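Local coordinates for protein omega transaminase (Pseudomonas sp., PDB 5LH9) that probably catalyses the pyridoxal-phosphate-dependent transfer of an amino group between an amine or omega-amino acid and a keto acid such as pyruvate, at residues G61-N66 and L291-T296; A127-L132 and G159-G164; L153-H158 and T189-R194; L261-V266 and V284-L289. All blocks are in the same frame, centred on the assembly; numbering follows the deposited sequence.

Contact 1. Residues G61-N66 and L291-T296; sequences GLWNVN and LAKGIT. With PLP (pyridoxal-5'-phosphate), chain H.
OD1 of Asn64 accepts the backbone N-H of Leu62 at 2.8 Å, while CB of the same asparagine rests on CB of Lys293 at 3.5 Å. The bond is nearly straight (163°), although its donor stands 37° out of the amide's carbonyl plane. With CG set between backbone N and carbonyl carbon (chi1 65°), the amide folds back over its own turn and leaves the methylene to meet the lysine. Lys293 then runs on past the main chain: its CD passes 3.4 Å from Leu62 O, and its chain bends at its last torsion to bring NZ to the cofactor. There NZ is covalently joined to C4A of PLP at 1.4 Å, a reach that suits a long side chain ending in an amine. The Trp63 side chain lies alongside, pointing the same way, with CD1 4.2 Å from NZ. Beyond the lysine, Asn66 ND2 comes within 3.8 Å of Gly294 CA; any CB on Gly294 would collide with that amide, so glycine fits. Asn66 OD1 is held by Arg272, and Asn64 also packs on Tyr87 of the second subunit. A lysine joined to PLP C4A is consistent with the internal aldimine of PLP-dependent aminotransferases, class III among them.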
# COMPACT_ATOMS: atom_id res chain seq x y z
N GLY D 61 33.50 -8.48 14.19
CA GLY D 61 32.34 -7.91 14.86
C GLY D 61 31.10 -8.26 14.07
O GLY D 61 30.48 -9.30 14.32
N LEU D 62 30.73 -7.40 13.12
CA LEU D 62 29.68 -7.66 12.14
C LEU D 62 30.09 -6.92 10.86
O LEU D 62 29.55 -5.88 10.49
CB LEU D 62 28.32 -7.23 12.67
CG LEU D 62 27.06 -7.98 12.24
CD1 LEU D 62 27.15 -9.48 12.52
CD2 LEU D 62 25.85 -7.38 12.94
N TRP D 63 31.07 -7.49 10.15
CA TRP D 63 31.73 -6.85 9.00
C TRP D 63 32.08 -5.39 9.27
O TRP D 63 32.02 -4.56 8.35
CB TRP D 63 30.92 -6.86 7.70
CG TRP D 63 29.83 -7.81 7.48
CD1 TRP D 63 28.64 -7.86 8.13
CD2 TRP D 63 29.76 -8.79 6.44
NE1 TRP D 63 27.84 -8.84 7.59
CE2 TRP D 63 28.52 -9.43 6.56
CE3 TRP D 63 30.65 -9.21 5.44
CZ2 TRP D 63 28.13 -10.46 5.71
CZ3 TRP D 63 30.27 -10.24 4.60
CH2 TRP D 63 29.02 -10.85 4.75
N ASN D 64 32.45 -5.01 10.49
CA ASN D 64 32.64 -3.59 10.76
C ASN D 64 33.89 -3.21 11.54
O ASN D 64 34.36 -2.08 11.37
CB ASN D 64 31.41 -3.02 11.50
CG ASN D 64 31.23 -3.61 12.88
OD1 ASN D 64 31.58 -4.76 13.13
ND2 ASN D 64 30.68 -2.81 13.78
N VAL D 65 34.46 -4.10 12.34
CA VAL D 65 35.66 -3.74 13.10
C VAL D 65 36.86 -3.87 12.18
O VAL D 65 37.71 -4.75 12.35
CB VAL D 65 35.81 -4.62 14.36
CG1 VAL D 65 36.98 -4.13 15.22
CG2 VAL D 65 34.52 -4.61 15.17
N ASN D 66 36.95 -2.98 11.19
CA ASN D 66 37.85 -3.21 10.07
C ASN D 66 39.30 -2.88 10.38
O ASN D 66 40.18 -3.33 9.64
CB ASN D 66 37.37 -2.41 8.85
CG ASN D 66 36.08 -2.95 8.27
OD1 ASN D 66 35.46 -3.84 8.86
ND2 ASN D 66 35.68 -2.45 7.11
N LEU D 291 26.81 4.31 3.47
CA LEU D 291 28.00 3.94 4.21
C LEU D 291 27.68 3.76 5.69
O LEU D 291 26.81 4.44 6.24
CB LEU D 291 29.09 5.00 4.06
CG LEU D 291 29.55 5.29 2.63
CD1 LEU D 291 30.42 6.53 2.60
CD2 LEU D 291 30.30 4.10 2.06
N ALA D 292 28.38 2.83 6.32
CA ALA D 292 28.31 2.68 7.76
C ALA D 292 29.42 1.74 8.21
O ALA D 292 30.54 1.81 7.68
CB ALA D 292 26.94 2.16 8.19
N LYS D 293 29.12 0.89 9.18
CA LYS D 293 30.04 -0.16 9.66
C LYS D 293 31.47 0.31 9.72
O LYS D 293 31.87 0.92 10.70
CB LYS D 293 29.88 -1.38 8.78
CG LYS D 293 28.53 -2.05 9.09
CD LYS D 293 28.35 -3.43 8.42
CE LYS D 293 27.00 -4.05 8.89
NZ LYS D 293 26.19 -4.48 7.72
N GLY D 294 32.24 0.03 8.67
CA GLY D 294 33.67 0.33 8.68
C GLY D 294 34.05 1.80 8.78
O GLY D 294 35.22 2.13 9.01
N ILE D 295 33.08 2.70 8.61
CA ILE D 295 33.38 4.13 8.61
C ILE D 295 33.94 4.56 9.96
O ILE D 295 34.78 5.46 10.03
CB ILE D 295 32.12 4.93 8.21
CG1 ILE D 295 32.49 6.38 7.88
CG2 ILE D 295 31.09 4.90 9.33
CD1 ILE D 295 31.36 7.15 7.19
N THR D 296 33.48 3.93 11.04
CA THR D 296 34.05 4.15 12.37
C THR D 296 34.63 2.88 12.96
O THR D 296 35.00 2.86 14.14
CB THR D 296 32.99 4.72 13.33
OG1 THR D 296 31.81 3.92 13.28
CG2 THR D 296 32.65 6.16 12.98
N1 PLP H . 23.01 -2.74 4.29
C2 PLP H . 23.98 -3.65 4.22
C2A PLP H . 24.54 -4.13 2.84
C3 PLP H . 24.51 -4.21 5.40
O3 PLP H . 25.52 -5.17 5.31
C4 PLP H . 24.06 -3.83 6.64
C4A PLP H . 24.76 -4.51 7.93
C5 PLP H . 23.07 -2.88 6.72
C6 PLP H . 22.53 -2.34 5.55
C5A PLP H . 22.47 -2.40 8.08
O4P PLP H . 23.41 -1.72 8.88
P PLP H . 23.06 -1.49 10.38
O1P PLP H . 22.97 -2.83 11.02
O2P PLP H . 21.78 -0.77 10.51
O3P PLP H . 24.18 -0.67 11.04

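Contact 2. Residues A127-L132 and G159-G164; sequences AVETAL and GVHMGG. With PLP (pyridoxal-5'-phosphate), chain H.
Glu129 reaches from helix 124-141 with its carboxylate set against the first turn of the helix that begins at Met162, its plane 75° from the imidazole of His161. Both oxygens work as acceptors through their syn lone pairs: OE2 takes Gly163 N and OE1 takes Gly164 N, each at 2.8 Å. A side chain with CG opposite the backbone N (chi1 -151°) and a bend at chi2 (75°) delivers the group there. His161, at the N-cap position, sets its CB 3.3 Å from Glu129 OE1, while the edge of its ring receives Glu129 CB, 3.9 Å from CD2. Glycine suits position 163, where a CB would run into Glu129 OE1 and crowd Leu132 CD1, which lies 3.6 Å from Gly163 C. The bare CA of Gly164 takes Val128 CG1 at 3.9 Å. His161 NE2 bonds to Asp126, and its ring stacks on His161 of the second subunit. Glu129 OE2 also accepts from Met162 N of the second subunit. The buried carboxylate is thus met by backbone N-H groups of two helix starts, one in each subunit, a setting that would probably stabilise its negative charge and tie the helices together across the interface.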
# COMPACT_ATOMS: atom_id res chain seq x y z
N ALA D 127 21.38 4.76 6.71
CA ALA D 127 21.96 5.25 5.47
C ALA D 127 21.12 4.82 4.27
O ALA D 127 20.94 5.58 3.31
CB ALA D 127 23.39 4.76 5.33
N VAL D 128 20.61 3.59 4.31
CA VAL D 128 19.72 3.10 3.26
C VAL D 128 18.41 3.87 3.29
O VAL D 128 17.95 4.40 2.27
CB VAL D 128 19.48 1.59 3.44
CG1 VAL D 128 18.30 1.10 2.58
CG2 VAL D 128 20.74 0.80 3.10
N GLU D 129 17.78 3.95 4.47
CA GLU D 129 16.52 4.66 4.61
C GLU D 129 16.64 6.08 4.09
O GLU D 129 15.76 6.57 3.37
CB GLU D 129 16.09 4.64 6.08
CG GLU D 129 14.60 4.70 6.32
CD GLU D 129 13.89 3.38 6.02
OE1 GLU D 129 14.52 2.47 5.44
OE2 GLU D 129 12.70 3.26 6.36
N THR D 130 17.75 6.75 4.42
CA THR D 130 17.97 8.11 3.95
C THR D 130 18.07 8.16 2.43
O THR D 130 17.53 9.06 1.79
CB THR D 130 19.25 8.67 4.59
OG1 THR D 130 19.07 8.73 6.01
CG2 THR D 130 19.58 10.05 4.06
N ALA D 131 18.78 7.19 1.85
CA ALA D 131 18.90 7.12 0.40
C ALA D 131 17.54 6.97 -0.26
O ALA D 131 17.24 7.63 -1.26
CB ALA D 131 19.82 5.97 0.01
N LEU D 132 16.70 6.08 0.28
CA LEU D 132 15.39 5.84 -0.31
C LEU D 132 14.52 7.08 -0.24
O LEU D 132 13.92 7.50 -1.24
CB LEU D 132 14.71 4.66 0.39
CG LEU D 132 15.44 3.31 0.28
CD1 LEU D 132 14.73 2.23 1.08
CD2 LEU D 132 15.55 2.89 -1.17
N GLY D 159 19.40 -3.45 5.62
CA GLY D 159 18.99 -2.99 6.93
C GLY D 159 17.57 -3.42 7.25
O GLY D 159 16.93 -4.18 6.52
N VAL D 160 17.07 -2.89 8.36
CA VAL D 160 15.84 -3.42 8.94
C VAL D 160 14.84 -2.32 9.26
O VAL D 160 13.80 -2.58 9.89
CB VAL D 160 16.16 -4.25 10.20
CG1 VAL D 160 16.99 -5.46 9.83
CG2 VAL D 160 16.89 -3.40 11.23
N HIS D 161 15.11 -1.09 8.84
CA HIS D 161 14.03 -0.11 8.84
C HIS D 161 12.99 -0.55 7.81
O HIS D 161 13.24 -1.43 6.98
CB HIS D 161 14.54 1.30 8.55
CG HIS D 161 15.55 1.80 9.55
ND1 HIS D 161 15.54 1.41 10.87
CD2 HIS D 161 16.59 2.65 9.42
CE1 HIS D 161 16.53 2.00 11.51
NE2 HIS D 161 17.20 2.75 10.65
N MET D 162 11.80 0.04 7.88
CA MET D 162 10.72 -0.47 7.04
C MET D 162 11.03 -0.25 5.56
O MET D 162 10.72 -1.11 4.72
CB MET D 162 9.40 0.19 7.43
CG MET D 162 8.78 -0.47 8.65
SD MET D 162 7.16 0.18 9.07
CE MET D 162 6.60 -1.03 10.27
N GLY D 163 11.68 0.86 5.22
CA GLY D 163 12.11 1.04 3.85
C GLY D 163 13.16 0.02 3.44
O GLY D 163 12.99 -0.71 2.46
N GLY D 164 14.24 -0.07 4.21
CA GLY D 164 15.29 -1.02 3.88
C GLY D 164 14.77 -2.45 3.83
O GLY D 164 15.14 -3.23 2.95
N1 PLP H . 23.01 -2.74 4.29
C2 PLP H . 23.98 -3.65 4.22
C2A PLP H . 24.54 -4.13 2.84
C3 PLP H . 24.51 -4.21 5.40
O3 PLP H . 25.52 -5.17 5.31
C4 PLP H . 24.06 -3.83 6.64
C4A PLP H . 24.76 -4.51 7.93
C5 PLP H . 23.07 -2.88 6.72
C6 PLP H . 22.53 -2.34 5.55
C5A PLP H . 22.47 -2.40 8.08
O4P PLP H . 23.41 -1.72 8.88
P PLP H . 23.06 -1.49 10.38
O1P PLP H . 22.97 -2.83 11.02
O2P PLP H . 21.78 -0.77 10.51
O3P PLP H . 24.18 -0.67 11.04

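Contact 3. Residues L153-H158 and T189-R194; sequences LRNGYH and TPWLYR. With PLP (pyridoxal-5'-phosphate), chain H.
Thr189 begins its side chain against the main chain of the facing loop: CB stands 3.3 Å from Arg154 O and 4.4 Å from Leu153 CB. From there CG2, in the slot between backbone N and carbonyl carbon, stays 3.5 Å from the same Arg154 O, with Asn155 OD1 at 4.3 Å beyond it. The other branch, OG1, bonds to Gln234, which also donates to Arg154 O; a beta-branched hydroxyl residue serves both needs. Next along, Asn155 meets Trp191, amide and indole planes 66° apart, with ND2 3.7 Å from CZ3 and hydrogen-bonded to Gly237 O. Asn155 holds the third position of a type II turn from Leu153 to Gly156, where its positive phi (66°) is well tolerated by asparagine. Past this turn Tyr157, its CG opposite the backbone N (chi1 -180°), turns a ring edge to the face of PLP, CE2 3.7 Å from C4. With a serine in its place the cofactor would probably lose this contact on one face of its ring and gain freedom to tilt. The turn leaves strand 149-153 at its C-terminal end and leads straight into the PLP pocket, as befits the central sheet of a fold-type I aminotransferase.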
# COMPACT_ATOMS: atom_id res chain seq x y z
N LEU D 153 17.60 -6.42 -5.59
CA LEU D 153 17.98 -7.77 -5.98
C LEU D 153 17.57 -8.79 -4.92
O LEU D 153 17.65 -8.54 -3.72
CB LEU D 153 19.49 -7.88 -6.18
CG LEU D 153 20.15 -6.90 -7.14
CD1 LEU D 153 21.63 -7.24 -7.28
CD2 LEU D 153 19.46 -6.91 -8.49
N ARG D 154 17.18 -9.98 -5.40
CA ARG D 154 17.06 -11.13 -4.51
C ARG D 154 18.36 -11.32 -3.74
O ARG D 154 19.45 -11.05 -4.25
CB ARG D 154 16.75 -12.39 -5.31
CG ARG D 154 15.34 -12.44 -5.85
CD ARG D 154 14.33 -12.66 -4.73
NE ARG D 154 14.55 -13.93 -4.03
CZ ARG D 154 14.08 -15.11 -4.43
NH1 ARG D 154 13.34 -15.20 -5.53
NH2 ARG D 154 14.34 -16.20 -3.72
N ASN D 155 18.23 -11.77 -2.49
CA ASN D 155 19.33 -11.95 -1.55
C ASN D 155 19.99 -10.63 -1.14
O ASN D 155 20.96 -10.66 -0.39
CB ASN D 155 20.42 -12.89 -2.08
CG ASN D 155 19.98 -14.34 -2.08
OD1 ASN D 155 19.09 -14.74 -2.83
ND2 ASN D 155 20.60 -15.14 -1.22
N GLY D 156 19.49 -9.49 -1.61
CA GLY D 156 20.01 -8.22 -1.13
C GLY D 156 19.59 -7.96 0.30
O GLY D 156 18.49 -8.31 0.72
N TYR D 157 20.48 -7.33 1.06
CA TYR D 157 20.21 -6.94 2.44
C TYR D 157 20.53 -5.47 2.61
O TYR D 157 21.63 -5.03 2.25
CB TYR D 157 21.02 -7.77 3.43
CG TYR D 157 20.74 -7.40 4.87
CD1 TYR D 157 19.55 -7.76 5.47
CD2 TYR D 157 21.67 -6.68 5.61
CE1 TYR D 157 19.28 -7.42 6.78
CE2 TYR D 157 21.41 -6.33 6.93
CZ TYR D 157 20.21 -6.71 7.51
OH TYR D 157 19.91 -6.39 8.82
N HIS D 158 19.57 -4.71 3.14
CA HIS D 158 19.69 -3.26 3.21
C HIS D 158 19.20 -2.71 4.54
O HIS D 158 18.65 -1.60 4.60
CB HIS D 158 18.93 -2.61 2.05
CG HIS D 158 19.33 -3.13 0.71
ND1 HIS D 158 20.60 -2.94 0.19
CD2 HIS D 158 18.64 -3.81 -0.23
CE1 HIS D 158 20.67 -3.49 -1.00
NE2 HIS D 158 19.49 -4.02 -1.29
N THR D 189 19.25 -12.22 -8.60
CA THR D 189 20.62 -11.78 -8.43
C THR D 189 21.55 -12.59 -9.33
O THR D 189 21.34 -13.79 -9.55
CB THR D 189 21.08 -11.94 -6.98
OG1 THR D 189 22.48 -11.63 -6.90
CG2 THR D 189 20.86 -13.36 -6.47
N PRO D 190 22.65 -11.92 -9.88
CA PRO D 190 23.62 -12.64 -10.72
C PRO D 190 24.54 -13.51 -9.87
O PRO D 190 25.74 -13.27 -9.70
CB PRO D 190 24.35 -11.51 -11.44
CG PRO D 190 24.34 -10.40 -10.43
CD PRO D 190 23.01 -10.50 -9.73
N TRP D 191 23.95 -14.58 -9.35
CA TRP D 191 24.58 -15.50 -8.41
C TRP D 191 24.97 -16.76 -9.17
O TRP D 191 24.11 -17.60 -9.47
CB TRP D 191 23.62 -15.82 -7.27
CG TRP D 191 24.17 -16.70 -6.18
CD1 TRP D 191 25.46 -17.13 -6.02
CD2 TRP D 191 23.43 -17.24 -5.09
NE1 TRP D 191 25.56 -17.91 -4.89
CE2 TRP D 191 24.32 -17.99 -4.30
CE3 TRP D 191 22.09 -17.17 -4.70
CZ2 TRP D 191 23.92 -18.66 -3.15
CZ3 TRP D 191 21.69 -17.83 -3.55
CH2 TRP D 191 22.60 -18.57 -2.80
N LEU D 192 26.26 -16.90 -9.46
CA LEU D 192 26.71 -17.99 -10.32
C LEU D 192 26.30 -19.35 -9.78
O LEU D 192 25.84 -20.21 -10.53
CB LEU D 192 28.23 -17.92 -10.48
CG LEU D 192 28.76 -16.72 -11.28
CD1 LEU D 192 30.24 -16.49 -11.02
CD2 LEU D 192 28.50 -16.93 -12.76
N TYR D 193 26.42 -19.55 -8.47
CA TYR D 193 26.21 -20.88 -7.91
C TYR D 193 24.74 -21.27 -7.91
O TYR D 193 24.42 -22.46 -7.99
CB TYR D 193 26.78 -20.96 -6.49
CG TYR D 193 26.89 -22.37 -5.95
CD1 TYR D 193 27.75 -23.30 -6.52
CD2 TYR D 193 26.13 -22.78 -4.86
CE1 TYR D 193 27.86 -24.59 -6.02
CE2 TYR D 193 26.22 -24.06 -4.36
CZ TYR D 193 27.09 -24.96 -4.94
OH TYR D 193 27.19 -26.24 -4.45
N ARG D 194 23.83 -20.30 -7.78
CA ARG D 194 22.39 -20.58 -7.77
C ARG D 194 21.67 -19.45 -8.48
O ARG D 194 21.58 -18.34 -7.95
CB ARG D 194 21.86 -20.72 -6.35
CG ARG D 194 22.13 -22.06 -5.71
CD ARG D 194 21.32 -22.22 -4.43
NE ARG D 194 21.90 -23.24 -3.56
CZ ARG D 194 22.90 -23.02 -2.71
NH1 ARG D 194 23.44 -21.81 -2.61
NH2 ARG D 194 23.37 -24.01 -1.97
N1 PLP H . 23.01 -2.74 4.29
C2 PLP H . 23.98 -3.65 4.22
C2A PLP H . 24.54 -4.13 2.84
C3 PLP H . 24.51 -4.21 5.40
O3 PLP H . 25.52 -5.17 5.31
C4 PLP H . 24.06 -3.83 6.64
C4A PLP H . 24.76 -4.51 7.93
C5 PLP H . 23.07 -2.88 6.72
C6 PLP H . 22.53 -2.34 5.55
C5A PLP H . 22.47 -2.40 8.08
O4P PLP H . 23.41 -1.72 8.88
P PLP H . 23.06 -1.49 10.38
O1P PLP H . 22.97 -2.83 11.02
O2P PLP H . 21.78 -0.77 10.51
O3P PLP H . 24.18 -0.67 11.04

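Contact 4. Residues L261-V266 and V284-L289; sequences LIADEV and VAPDIL. With PLP (pyridoxal-5'-phosphate), chain H.
Leu261-Asp264 and Ile288-Leu289 are neighbouring parallel strands of the central sheet, the two strands of a beta-alpha-beta unit that includes helix 278-281. Ile262 is paired with Ile288 and Ala263 with Leu289. Among the hydrogen bonds, Leu261 O accepts twice, from Asp287 N at 2.9 Å and Ile288 N at 3.2 Å, and Ala263 N donates to Ile288 O at 2.9 Å. Asp287 adds a side-chain bond: its OD2 receives Leu261 N through the anti lone pair at 3.0 Å, almost straight (174°), and also makes a salt bridge to Arg251. An aspartate just ahead of the strand thereby extends the pairing past the last backbone partner.

Apolar contacts divide between the two faces. Ile262 and Ile288 lie side by side, CG1 4.1 Å from CD1, and pack with Ala131 of the helix on that face. On the other, Leu289 CD2 meets Ala263 CB. Leu289 CD2 also touches Glu265 CG, and Leu261 CD2 meets Val284 CG1.

At the strand end the chemistry turns to the cofactor. Asp264 CG lies opposite the backbone N (chi1 -173°), which carries the carboxylate out to the PLP nitrogen. Asp264 OD2 lies 2.9 Å from PLP N1 and is hydrogen-bonded to His158 ND1, while OD1 takes Val266 N in an Asx turn. Were Asp264 a leucine, PLP N1 and His158 ND1 would probably lose their carboxylate partner, and Val266 N its acceptor. Val266 CG1 lies 3.6 Å from PLP C4, a branched methyl against the pyridine face. Small size matters at Ala263, whose CB sits unusually tight against Pro286 CG, at 3.4 Å.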
# COMPACT_ATOMS: atom_id res chain seq x y z
N LEU D 261 21.04 5.12 -9.28
CA LEU D 261 21.74 3.92 -8.83
C LEU D 261 22.25 4.16 -7.42
O LEU D 261 23.13 5.01 -7.20
CB LEU D 261 22.89 3.57 -9.78
CG LEU D 261 23.76 2.39 -9.35
CD1 LEU D 261 22.93 1.13 -9.06
CD2 LEU D 261 24.80 2.11 -10.42
N ILE D 262 21.70 3.42 -6.46
CA ILE D 262 22.12 3.48 -5.07
C ILE D 262 23.03 2.30 -4.81
O ILE D 262 22.60 1.14 -4.87
CB ILE D 262 20.93 3.47 -4.10
CG1 ILE D 262 19.96 4.61 -4.43
CG2 ILE D 262 21.42 3.59 -2.64
CD1 ILE D 262 18.64 4.53 -3.69
N ALA D 263 24.29 2.58 -4.50
CA ALA D 263 25.25 1.55 -4.12
C ALA D 263 25.20 1.42 -2.60
O ALA D 263 25.59 2.35 -1.88
CB ALA D 263 26.65 1.90 -4.60
N ASP D 264 24.72 0.29 -2.12
CA ASP D 264 24.74 0.01 -0.68
C ASP D 264 26.14 -0.46 -0.33
O ASP D 264 26.48 -1.64 -0.43
CB ASP D 264 23.70 -1.03 -0.30
CG ASP D 264 23.58 -1.20 1.19
OD1 ASP D 264 24.53 -0.80 1.91
OD2 ASP D 264 22.54 -1.72 1.65
N GLU D 265 26.98 0.49 0.07
CA GLU D 265 28.38 0.23 0.40
C GLU D 265 28.60 0.10 1.90
O GLU D 265 29.68 0.42 2.40
CB GLU D 265 29.25 1.34 -0.16
CG GLU D 265 29.17 1.49 -1.67
CD GLU D 265 30.33 0.85 -2.41
OE1 GLU D 265 31.12 0.12 -1.77
OE2 GLU D 265 30.45 1.10 -3.63
N VAL D 266 27.58 -0.35 2.63
CA VAL D 266 27.71 -0.46 4.08
C VAL D 266 28.80 -1.47 4.44
O VAL D 266 29.55 -1.28 5.40
CB VAL D 266 26.35 -0.82 4.70
CG1 VAL D 266 26.50 -1.26 6.15
CG2 VAL D 266 25.41 0.38 4.60
N VAL D 284 32.52 1.68 -11.62
CA VAL D 284 31.21 2.30 -11.76
C VAL D 284 31.08 3.43 -10.75
O VAL D 284 31.57 3.33 -9.62
CB VAL D 284 30.08 1.26 -11.55
CG1 VAL D 284 28.74 1.93 -11.25
CG2 VAL D 284 29.95 0.38 -12.77
N ALA D 285 30.40 4.49 -11.17
CA ALA D 285 30.08 5.61 -10.29
C ALA D 285 28.58 5.62 -10.03
O ALA D 285 27.80 5.92 -10.95
CB ALA D 285 30.51 6.94 -10.92
N PRO D 286 28.12 5.30 -8.83
CA PRO D 286 26.69 5.40 -8.52
C PRO D 286 26.28 6.85 -8.29
O PRO D 286 27.11 7.76 -8.24
CB PRO D 286 26.53 4.57 -7.24
CG PRO D 286 27.90 4.06 -6.87
CD PRO D 286 28.91 4.83 -7.67
N ASP D 287 24.97 7.05 -8.18
CA ASP D 287 24.44 8.37 -7.85
C ASP D 287 24.38 8.61 -6.35
O ASP D 287 24.45 9.76 -5.91
CB ASP D 287 23.05 8.55 -8.46
CG ASP D 287 23.07 8.43 -9.97
OD1 ASP D 287 23.51 9.38 -10.64
OD2 ASP D 287 22.65 7.36 -10.47
N ILE D 288 24.23 7.54 -5.56
CA ILE D 288 24.12 7.63 -4.11
C ILE D 288 24.96 6.52 -3.48
O ILE D 288 24.96 5.38 -3.96
CB ILE D 288 22.65 7.54 -3.64
CG1 ILE D 288 21.84 8.71 -4.22
CG2 ILE D 288 22.56 7.51 -2.12
CD1 ILE D 288 20.35 8.62 -3.99
N LEU D 289 25.65 6.86 -2.39
CA LEU D 289 26.43 5.91 -1.62
C LEU D 289 25.84 5.79 -0.23
O LEU D 289 25.58 6.81 0.42
CB LEU D 289 27.89 6.34 -1.49
CG LEU D 289 28.74 6.51 -2.75
CD1 LEU D 289 30.10 7.05 -2.35
CD2 LEU D 289 28.87 5.19 -3.46
N1 PLP H . 23.01 -2.74 4.29
C2 PLP H . 23.98 -3.65 4.22
C2A PLP H . 24.54 -4.13 2.84
C3 PLP H . 24.51 -4.21 5.40
O3 PLP H . 25.52 -5.17 5.31
C4 PLP H . 24.06 -3.83 6.64
C4A PLP H . 24.76 -4.51 7.93
C5 PLP H . 23.07 -2.88 6.72
C6 PLP H . 22.53 -2.34 5.55
C5A PLP H . 22.47 -2.40 8.08
O4P PLP H . 23.41 -1.72 8.88
P PLP H . 23.06 -1.49 10.38
O1P PLP H . 22.97 -2.83 11.02
O2P PLP H . 21.78 -0.77 10.51
O3P PLP H . 24.18 -0.67 11.04

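Overall arrangement
All four contacts are buried and converge on one PLP. Contact 4 lies wholly within the subunit and relies on strand pairing, whereas contacts 1 and 2 also touch the second subunit, as does contact 3 at Tyr157; contact 1 packs a lysine that is covalently joined to PLP, and contact 2 sets a carboxylate on helix N-H groups. Contact 3 joins two loops, and its partly exposed Arg154 packs on Leu219 of a third subunit. Contacts 2 and 3 meet where Val128 CG1 lies beside His158 O, contacts 1 and 4 where Lys293 CB rests on Val266 O. Tyr157 of contact 3 and Val266 of contact 4 sandwich the PLP ring between them.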